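Local coordinates for autophagy protein 5 (Saccharomyces cerevisiae, PDB 2DYO) that is required for autophagic vesicle formation and cytoplasm-to-vacuole transport, and for the selective autophagy of mitochondria and the nucleus, at residues T141-F146 against K175-V180. Residues are numbered along the deposited sequence; the frame is centred on the assembly and turned at random.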
loop_
_atom_site.group_PDB
_atom_site.type_symbol
_atom_site.label_atom_id
_atom_site.label_comp_id
_atom_site.label_asym_id
_atom_site.label_seq_id
_atom_site.Cartn_x
_atom_site.Cartn_y
_atom_site.Cartn_z
ATOM N N THR A 141 -16.669 7.090 3.348
ATOM C CA THR A 141 -16.641 6.054 2.319
ATOM C C THR A 141 -15.576 6.394 1.278
ATOM O O THR A 141 -15.469 5.728 0.252
ATOM C CB THR A 141 -17.989 5.933 1.583
ATOM O OG1 THR A 141 -18.314 7.193 0.985
ATOM C CG2 THR A 141 -19.097 5.517 2.541
ATOM N N GLN A 142 -14.793 7.436 1.549
ATOM C CA GLN A 142 -13.742 7.873 0.630
ATOM C C GLN A 142 -12.792 6.760 0.179
ATOM O O GLN A 142 -12.547 6.590 -1.021
ATOM C CB GLN A 142 -12.914 9.004 1.258
ATOM C CG GLN A 142 -11.701 9.394 0.418
ATOM C CD GLN A 142 -10.849 10.475 1.058
ATOM O OE1 GLN A 142 -10.546 10.425 2.252
ATOM N NE2 GLN A 142 -10.443 11.451 0.260
ATOM N N ALA A 143 -12.242 6.019 1.136
ATOM C CA ALA A 143 -11.307 4.940 0.813
ATOM C C ALA A 143 -12.000 3.807 0.058
ATOM O O ALA A 143 -11.522 3.360 -0.987
ATOM C CB ALA A 143 -10.666 4.405 2.087
ATOM N N GLU A 144 -13.126 3.341 0.587
ATOM C CA GLU A 144 -13.866 2.267 -0.066
ATOM C C GLU A 144 -14.220 2.610 -1.509
ATOM O O GLU A 144 -14.050 1.779 -2.408
ATOM C CB GLU A 144 -15.141 1.941 0.720
ATOM C CG GLU A 144 -16.077 0.984 -0.003
ATOM C CD GLU A 144 -17.244 0.539 0.862
ATOM O OE1 GLU A 144 -17.694 1.339 1.715
ATOM O OE2 GLU A 144 -17.715 -0.608 0.675
ATOM N N LYS A 145 -14.708 3.825 -1.741
ATOM C CA LYS A 145 -15.075 4.240 -3.093
ATOM C C LYS A 145 -13.872 4.197 -4.028
ATOM O O LYS A 145 -13.959 3.676 -5.141
ATOM C CB LYS A 145 -15.667 5.656 -3.094
ATOM C CG LYS A 145 -17.097 5.742 -2.567
ATOM C CD LYS A 145 -18.072 5.018 -3.486
ATOM C CE LYS A 145 -19.508 5.150 -2.992
ATOM N NZ LYS A 145 -20.447 4.400 -3.875
ATOM N N PHE A 146 -12.752 4.751 -3.579
ATOM C CA PHE A 146 -11.538 4.774 -4.383
ATOM C C PHE A 146 -11.023 3.358 -4.635
ATOM O O PHE A 146 -10.649 3.004 -5.752
ATOM C CB PHE A 146 -10.440 5.571 -3.676
ATOM C CG PHE A 146 -9.164 5.665 -4.462
ATOM C CD1 PHE A 146 -8.994 6.658 -5.422
ATOM C CD2 PHE A 146 -8.155 4.720 -4.292
ATOM C CE1 PHE A 146 -7.843 6.710 -6.201
ATOM C CE2 PHE A 146 -6.998 4.767 -5.068
ATOM C CZ PHE A 146 -6.844 5.757 -6.021
ATOM N N LYS A 175 -18.612 -6.554 1.722
ATOM C CA LYS A 175 -17.902 -7.587 2.470
ATOM C C LYS A 175 -16.437 -7.625 2.022
ATOM O O LYS A 175 -15.535 -7.893 2.815
ATOM C CB LYS A 175 -18.569 -8.943 2.210
ATOM C CG LYS A 175 -18.011 -10.123 2.991
ATOM C CD LYS A 175 -18.688 -11.410 2.521
ATOM C CE LYS A 175 -18.245 -12.623 3.315
ATOM N NZ LYS A 175 -18.899 -13.869 2.817
ATOM N N PHE A 176 -16.219 -7.361 0.739
ATOM C CA PHE A 176 -14.876 -7.353 0.168
ATOM C C PHE A 176 -14.072 -6.249 0.869
ATOM O O PHE A 176 -13.017 -6.514 1.442
ATOM C CB PHE A 176 -14.972 -7.110 -1.345
ATOM C CG PHE A 176 -13.683 -7.349 -2.097
ATOM C CD1 PHE A 176 -12.699 -8.193 -1.589
ATOM C CD2 PHE A 176 -13.464 -6.735 -3.327
ATOM C CE1 PHE A 176 -11.512 -8.418 -2.297
ATOM C CE2 PHE A 176 -12.285 -6.950 -4.043
ATOM C CZ PHE A 176 -11.308 -7.793 -3.527
ATOM N N TRP A 177 -14.586 -5.021 0.846
ATOM C CA TRP A 177 -13.907 -3.904 1.504
ATOM C C TRP A 177 -13.786 -4.176 2.997
ATOM O O TRP A 177 -12.761 -3.887 3.615
ATOM C CB TRP A 177 -14.681 -2.599 1.308
ATOM C CG TRP A 177 -14.142 -1.467 2.155
ATOM C CD1 TRP A 177 -14.767 -0.849 3.201
ATOM C CD2 TRP A 177 -12.854 -0.853 2.039
ATOM N NE1 TRP A 177 -13.947 0.114 3.743
ATOM C CE2 TRP A 177 -12.767 0.133 3.047
ATOM C CE3 TRP A 177 -11.766 -1.039 1.177
ATOM C CZ2 TRP A 177 -11.630 0.931 3.216
ATOM C CZ3 TRP A 177 -10.634 -0.244 1.348
ATOM C CH2 TRP A 177 -10.578 0.727 2.357
ATOM N N GLY A 178 -14.847 -4.731 3.570
ATOM C CA GLY A 178 -14.861 -5.021 4.988
ATOM C C GLY A 178 -13.705 -5.877 5.457
ATOM O O GLY A 178 -13.163 -5.652 6.540
ATOM N N SER A 179 -13.327 -6.860 4.645
ATOM C CA SER A 179 -12.229 -7.756 4.989
ATOM C C SER A 179 -10.918 -6.997 5.165
ATOM O O SER A 179 -10.043 -7.435 5.902
ATOM C CB SER A 179 -12.049 -8.819 3.905
ATOM O OG SER A 179 -11.608 -8.229 2.697
ATOM N N VAL A 180 -10.780 -5.866 4.477
ATOM C CA VAL A 180 -9.566 -5.057 4.585
ATOM C C VAL A 180 -9.442 -4.435 5.977
ATOM O O VAL A 180 -8.341 -4.305 6.515
ATOM C CB VAL A 180 -9.552 -3.912 3.549
ATOM C CG1 VAL A 180 -8.278 -3.082 3.715
ATOM C CG2 VAL A 180 -9.637 -4.484 2.133
#
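Trp177 lays one face of its indole against the first turn of helix 142-159, over Ala143 and Glu144. The CH-pi contact is nearly vertical: Glu144 CB stands 3.6 Å from the centroid of the five-membered ring, 3° off its normal. With CG anti to the backbone N (chi1 171°) and the chain extended beyond it, Glu144 runs over the same face and out past the CG-CD1 bond. Its carboxylate is turned 23° from the indole plane, and Glu144 CD comes to 3.7 Å from Trp177 CD1. This is van der Waals contact; no hydrogen bond or salt bridge joins the segments. Apolar packing continues at the benzo end, where Ala143 CB meets Trp177 CH2 at 3.7 Å. Val180 lies under the opposite face, offset toward the rim. Trp147 also meets the indole, Asn50 touches the Trp177 side chain, and Val49 touches Ala143. Replacing Trp177 by alanine would strip away the indole and would probably leave a gap against Ala143 and the Glu144 methylenes without their ring partner. Trp177 thus carries this helix-helix contact, and Phe176 adds ring contacts with Trp147 and Trp151 farther along helix 142-159, in the alpha-helical region of Atg5, which lies in sequence between its two ubiquitin-like domains.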